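Local coordinates for protein Alpha/beta hydrolase (Enterobacter asburiae, PDB 6KMO) that probably hydrolyses carboxylic ester bonds, acting as an esterase or lipase of the alpha/beta hydrolase fold, at residues A[88-93]-A[121-126]; A[100-105]-A[127-132]. The protein carries 2 engineered substitutions. One frame throughout, in Å; residues are numbered along the deposited sequence.

Contact 1 (A[88-93]-A[121-126]); sequences KIVKPE and LIRDLV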
loop_
_atom_site.group_PDB
_atom_site.type_symbol
_atom_site.label_atom_id
_atom_site.label_comp_id
_atom_site.label_asym_id
_atom_site.label_seq_id
_atom_site.Cartn_x
_atom_site.Cartn_y
_atom_site.Cartn_z
ATOM N N LYS A 88 11.791 -24.066 -8.170
ATOM C CA LYS A 88 10.394 -24.446 -8.043
ATOM C C LYS A 88 9.585 -23.405 -8.791
ATOM O O LYS A 88 9.782 -22.205 -8.577
ATOM C CB LYS A 88 9.945 -24.522 -6.582
ATOM C CG LYS A 88 10.656 -25.605 -5.769
ATOM C CD LYS A 88 10.227 -27.000 -6.199
ATOM C CE LYS A 88 9.062 -27.477 -5.383
ATOM N NZ LYS A 88 8.832 -28.945 -5.542
ATOM N N ILE A 89 8.696 -23.844 -9.675
ATOM C CA ILE A 89 7.947 -22.964 -10.560
ATOM C C ILE A 89 6.483 -23.035 -10.160
ATOM O O ILE A 89 5.909 -24.126 -10.073
ATOM C CB ILE A 89 8.150 -23.342 -12.036
ATOM C CG1 ILE A 89 9.640 -23.285 -12.392
ATOM C CG2 ILE A 89 7.392 -22.407 -12.955
ATOM C CD1 ILE A 89 10.265 -24.600 -12.640
ATOM N N VAL A 90 5.882 -21.890 -9.881
ATOM C CA VAL A 90 4.502 -21.818 -9.412
ATOM C C VAL A 90 3.712 -20.984 -10.406
ATOM O O VAL A 90 4.131 -19.880 -10.772
ATOM C CB VAL A 90 4.416 -21.229 -7.993
ATOM C CG1 VAL A 90 2.988 -21.260 -7.483
ATOM C CG2 VAL A 90 5.343 -21.979 -7.035
ATOM N N LYS A 91 2.587 -21.516 -10.872
ATOM C CA LYS A 91 1.746 -20.855 -11.855
ATOM C C LYS A 91 0.300 -20.852 -11.394
ATOM O O LYS A 91 -0.096 -21.664 -10.551
ATOM C CB LYS A 91 1.844 -21.581 -13.206
ATOM C CG LYS A 91 3.218 -21.576 -13.805
ATOM C CD LYS A 91 3.232 -22.289 -15.151
ATOM C CE LYS A 91 4.653 -22.402 -15.667
ATOM N NZ LYS A 91 4.705 -23.049 -17.018
ATOM N N PRO A 92 -0.520 -19.944 -11.928
ATOM C CA PRO A 92 -1.950 -19.972 -11.606
ATOM C C PRO A 92 -2.551 -21.319 -11.978
ATOM O O PRO A 92 -2.093 -21.988 -12.911
ATOM C CB PRO A 92 -2.526 -18.834 -12.464
ATOM C CG PRO A 92 -1.350 -17.922 -12.714
ATOM C CD PRO A 92 -0.173 -18.840 -12.840
ATOM N N GLU A 93 -3.614 -21.677 -11.251
ATOM C CA GLU A 93 -4.168 -23.021 -11.314
ATOM C C GLU A 93 -4.565 -23.386 -12.729
ATOM O O GLU A 93 -4.382 -24.533 -13.154
ATOM C CB GLU A 93 -5.387 -23.109 -10.390
ATOM C CG GLU A 93 -6.199 -24.390 -10.514
ATOM C CD GLU A 93 -7.470 -24.363 -9.680
ATOM O OE1 GLU A 93 -7.907 -25.446 -9.234
ATOM O OE2 GLU A 93 -8.037 -23.265 -9.476
ATOM N N LEU A 121 2.801 -17.881 0.610
ATOM C CA LEU A 121 3.105 -16.534 0.141
ATOM C C LEU A 121 3.341 -16.516 -1.360
ATOM O O LEU A 121 2.821 -15.649 -2.067
ATOM C CB LEU A 121 4.337 -16.010 0.884
ATOM C CG LEU A 121 4.997 -14.735 0.356
ATOM C CD1 LEU A 121 4.021 -13.553 0.316
ATOM C CD2 LEU A 121 6.221 -14.383 1.210
ATOM N N ILE A 122 4.150 -17.451 -1.864
ATOM C CA ILE A 122 4.433 -17.479 -3.295
ATOM C C ILE A 122 3.149 -17.685 -4.082
ATOM O O ILE A 122 2.899 -17.002 -5.077
ATOM C CB ILE A 122 5.482 -18.553 -3.621
ATOM C CG1 ILE A 122 6.817 -18.201 -2.976
ATOM C CG2 ILE A 122 5.632 -18.688 -5.123
ATOM C CD1 ILE A 122 7.766 -19.364 -2.892
ATOM N N ARG A 123 2.330 -18.644 -3.659
ATOM C CA ARG A 123 1.073 -18.883 -4.358
ATOM C C ARG A 123 0.182 -17.647 -4.335
ATOM O O ARG A 123 -0.473 -17.327 -5.338
ATOM C CB ARG A 123 0.340 -20.084 -3.749
ATOM C CG ARG A 123 0.974 -21.437 -4.058
ATOM C CD ARG A 123 0.200 -22.530 -3.356
ATOM N NE ARG A 123 0.692 -23.871 -3.638
ATOM C CZ ARG A 123 -0.078 -24.911 -3.966
ATOM N NH1 ARG A 123 -1.385 -24.775 -4.124
ATOM N NH2 ARG A 123 0.494 -26.090 -4.162
ATOM N N ASP A 124 0.130 -16.937 -3.206
ATOM C CA ASP A 124 -0.683 -15.725 -3.143
ATOM C C ASP A 124 -0.211 -14.698 -4.171
ATOM O O ASP A 124 -1.026 -14.031 -4.819
ATOM C CB ASP A 124 -0.614 -15.102 -1.744
ATOM C CG ASP A 124 -1.433 -15.822 -0.710
ATOM O OD1 ASP A 124 -2.291 -16.673 -1.050
ATOM O OD2 ASP A 124 -1.217 -15.530 0.491
ATOM N N LEU A 125 1.104 -14.537 -4.318
ATOM C CA LEU A 125 1.629 -13.551 -5.258
ATOM C C LEU A 125 1.394 -13.971 -6.704
ATOM O O LEU A 125 1.117 -13.130 -7.563
ATOM C CB LEU A 125 3.124 -13.343 -4.999
ATOM C CG LEU A 125 3.494 -12.636 -3.680
ATOM C CD1 LEU A 125 4.959 -12.878 -3.365
ATOM C CD2 LEU A 125 3.162 -11.153 -3.734
ATOM N N VAL A 126 1.524 -15.265 -6.988
ATOM C CA VAL A 126 1.219 -15.789 -8.315
ATOM C C VAL A 126 -0.243 -15.546 -8.655
ATOM O O VAL A 126 -0.572 -15.072 -9.744
ATOM C CB VAL A 126 1.581 -17.282 -8.354
ATOM C CG1 VAL A 126 0.969 -17.957 -9.596
ATOM C CG2 VAL A 126 3.085 -17.453 -8.328
#

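Contact 2 (A[100-105]-A[127-132]); sequences PAFMFF and RASGAA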
loop_
_atom_site.group_PDB
_atom_site.type_symbol
_atom_site.label_atom_id
_atom_site.label_comp_id
_atom_site.label_asym_id
_atom_site.label_seq_id
_atom_site.Cartn_x
_atom_site.Cartn_y
_atom_site.Cartn_z
ATOM N N PRO A 100 4.488 -14.211 -18.331
ATOM C CA PRO A 100 5.630 -13.514 -17.741
ATOM C C PRO A 100 5.933 -14.141 -16.394
ATOM O O PRO A 100 5.167 -14.944 -15.863
ATOM C CB PRO A 100 5.123 -12.081 -17.590
ATOM C CG PRO A 100 3.681 -12.256 -17.308
ATOM C CD PRO A 100 3.228 -13.482 -18.094
ATOM N N ALA A 101 7.075 -13.763 -15.829
ATOM C CA ALA A 101 7.522 -14.408 -14.605
ATOM C C ALA A 101 8.185 -13.416 -13.664
ATOM O O ALA A 101 8.627 -12.320 -14.056
ATOM C CB ALA A 101 8.499 -15.554 -14.902
ATOM N N PHE A 102 8.281 -13.840 -12.406
ATOM C CA PHE A 102 9.149 -13.194 -11.438
ATOM C C PHE A 102 10.000 -14.246 -10.743
ATOM O O PHE A 102 9.507 -15.318 -10.373
ATOM C CB PHE A 102 8.404 -12.326 -10.403
ATOM C CG PHE A 102 7.346 -13.032 -9.616
ATOM C CD1 PHE A 102 7.597 -13.522 -8.349
ATOM C CD2 PHE A 102 6.058 -13.132 -10.111
ATOM C CE1 PHE A 102 6.601 -14.123 -7.611
ATOM C CE2 PHE A 102 5.054 -13.730 -9.371
ATOM C CZ PHE A 102 5.328 -14.242 -8.126
ATOM N N MET A 103 11.273 -13.942 -10.557
ATOM C CA MET A 103 12.103 -14.729 -9.658
ATOM C C MET A 103 11.606 -14.488 -8.240
ATOM O O MET A 103 11.136 -13.391 -7.910
ATOM C CB MET A 103 13.568 -14.311 -9.776
ATOM C CG MET A 103 14.092 -14.254 -11.214
ATOM S SD MET A 103 13.940 -15.813 -12.243
ATOM C CE MET A 103 14.931 -16.931 -11.188
ATOM N N PHE A 104 11.688 -15.523 -7.406
ATOM C CA PHE A 104 11.282 -15.415 -6.014
ATOM C C PHE A 104 12.429 -15.828 -5.107
ATOM O O PHE A 104 12.873 -16.984 -5.147
ATOM C CB PHE A 104 10.018 -16.200 -5.659
ATOM C CG PHE A 104 9.568 -15.898 -4.258
ATOM C CD1 PHE A 104 8.768 -14.805 -3.994
ATOM C CD2 PHE A 104 10.068 -16.628 -3.193
ATOM C CE1 PHE A 104 8.430 -14.470 -2.699
ATOM C CE2 PHE A 104 9.752 -16.299 -1.905
ATOM C CZ PHE A 104 8.924 -15.216 -1.649
ATOM N N PHE A 105 12.893 -14.880 -4.282
ATOM C CA PHE A 105 14.000 -15.053 -3.354
ATOM C C PHE A 105 13.419 -15.074 -1.946
ATOM O O PHE A 105 12.893 -14.068 -1.466
ATOM C CB PHE A 105 15.010 -13.922 -3.554
ATOM C CG PHE A 105 15.481 -13.777 -4.977
ATOM C CD1 PHE A 105 15.833 -14.887 -5.732
ATOM C CD2 PHE A 105 15.585 -12.535 -5.553
ATOM C CE1 PHE A 105 16.262 -14.750 -7.043
ATOM C CE2 PHE A 105 16.020 -12.395 -6.860
ATOM C CZ PHE A 105 16.352 -13.522 -7.612
ATOM N N ARG A 127 -1.141 -15.850 -7.725
ATOM C CA ARG A 127 -2.567 -15.677 -8.002
ATOM C C ARG A 127 -2.923 -14.211 -8.210
ATOM O O ARG A 127 -3.710 -13.879 -9.105
ATOM C CB ARG A 127 -3.360 -16.289 -6.853
ATOM C CG ARG A 127 -3.309 -17.809 -6.850
ATOM C CD ARG A 127 -3.744 -18.392 -5.515
ATOM N NE ARG A 127 -5.084 -17.944 -5.185
ATOM C CZ ARG A 127 -6.189 -18.504 -5.660
ATOM N NH1 ARG A 127 -6.117 -19.564 -6.453
ATOM N NH2 ARG A 127 -7.367 -18.004 -5.324
ATOM N N ALA A 128 -2.348 -13.320 -7.403
ATOM C CA ALA A 128 -2.682 -11.909 -7.496
ATOM C C ALA A 128 -2.053 -11.240 -8.710
ATOM O O ALA A 128 -2.577 -10.231 -9.190
ATOM C CB ALA A 128 -2.269 -11.194 -6.216
ATOM N N SER A 129 -0.933 -11.754 -9.208
ATOM C CA SER A 129 -0.249 -11.141 -10.337
ATOM C C SER A 129 -0.559 -11.799 -11.674
ATOM O O SER A 129 -0.369 -11.155 -12.718
ATOM C CB SER A 129 1.272 -11.193 -10.132
ATOM O OG SER A 129 1.744 -12.535 -10.206
ATOM N N GLY A 130 -1.007 -13.050 -11.672
ATOM C CA GLY A 130 -1.149 -13.820 -12.897
ATOM C C GLY A 130 0.140 -14.306 -13.508
ATOM O O GLY A 130 0.109 -14.884 -14.607
ATOM N N ALA A 131 1.277 -14.079 -12.871
ATOM C CA ALA A 131 2.591 -14.385 -13.406
ATOM C C ALA A 131 3.137 -15.648 -12.755
ATOM O O ALA A 131 2.743 -16.024 -11.651
ATOM C CB ALA A 131 3.551 -13.222 -13.162
ATOM N N ALA A 132 4.062 -16.305 -13.445
ATOM C CA ALA A 132 4.753 -17.441 -12.865
ATOM C C ALA A 132 5.836 -16.984 -11.900
ATOM O O ALA A 132 6.546 -16.010 -12.162
ATOM C CB ALA A 132 5.409 -18.285 -13.959
#

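Contact 1 (A[88-93]-A[121-126])
Val90 sets its side chain against Ile122, Arg123 and Val126, and this seats helix 115-129 on strand 83-92 of the alpha/beta hydrolase sheet. The axes of segments 88-92 and 121-126 approach to 8.0 Å and cross at -42°, close enough for the beta-branched valines and isoleucine to fill the gap. Val90 divides its work between two methyls. CG2 meets CG2 of Ile122 at 3.8 Å, the two side chains crossing at about a right angle. CG1, anti to the backbone N (chi1 -176°), reaches both Val126 CG2 and Arg123 CG. That methylene begins an extended chain; an arginine suits this half-open position because its CG packs on Val90 while its guanidinium bonds the carbonyl of Pro69 and pairs with Glu119. Lys91 turns its side chain from the helix, its amine bonding Ile167 O, and offers backbone instead: its carbonyl carbon lies 3.5 Å from Val126 CG1. Pro92 extends the apolar surface with a compact ring that crosses Val126 at about a right angle. Val126 spreads its two methyls along the strand, CG2 resting 3.6 Å from Val90 O and CG1 3.6 Å from Pro92 CD.

Contact 2 (A[100-105]-A[127-132])
Ala131 and Phe102 meet at the middle of this contact, the methyl CB of Ala131 lying 3.9 Å from Phe102 CD2, at the edge of the ring and near its plane. Phe102 has its CG between the backbone N and the carbonyl carbon (chi1 56°), an orientation that swings the ring over toward the turn, although its CB does not point there directly. A methyl suits the place of Ala131, lying between the ring edge and the carbonyl of Pro100: the same CB stands 3.6 Å from Pro100 O and packs more loosely on Pro100 CG. On the sheet face they share, the CB atoms of Ala101 and Ala132 lie 4.2 Å apart; methyls of this size let the two adjacent strands carry side chains next to each other on that face.

Outward from these methyls the backbone takes over with a parallel beta bridge. Ala132 N donates to Pro100 O at 3.0 Å, in the carbonyl plane, and Ala132 O receives Phe102 N at 2.8 Å almost in line with its C=O bond. The pair brackets Ala101, as a parallel register requires. At the polar edge, Ser129 OG accepts from Ala131 N at 3.1 Å, forming an ST turn, and also bonds Leu125 O; this hydroxyl lies 3.6 Å from Phe102 CE2. Gly130, with positive phi (74°), takes the chain out of the helix, a conformation glycine adopts easily.

The whole is the return of a beta-alpha-beta unit, in which helix 115-129 hands over to strand 132-136 beside strand 99-105. The far edge of strand 99-105 bonds strand 174-179 through Ala101 and Met103, while Phe102 also packs on Val177, Met103 lies on helix 148-163, and Leu336 covers Pro100 and Ala131.

From the N terminus the chain runs up strand 83-92, the first partner of contact 1, and then through strand 99-105, the first partner of contact 2. It next enters helix 115-129, whose 121-126 part closes the loop of contact 1 by returning to strand 83-92. Only afterwards does 127-132 close the second loop against 100-105, so the two closures cross instead of nesting. Because strand 132-136 inserts between strands 83-92 and 99-105, the two contacts lie side by side, their centres about 7 Å apart, and touch directly: Val126 CG1 packs on Ala131 O, and Ile122 CD1 on Phe104 CD2. The helix meets strand 83-92, its C-terminal turn joins strand 99-105, and Ile122 and Val126 also touch Ala133.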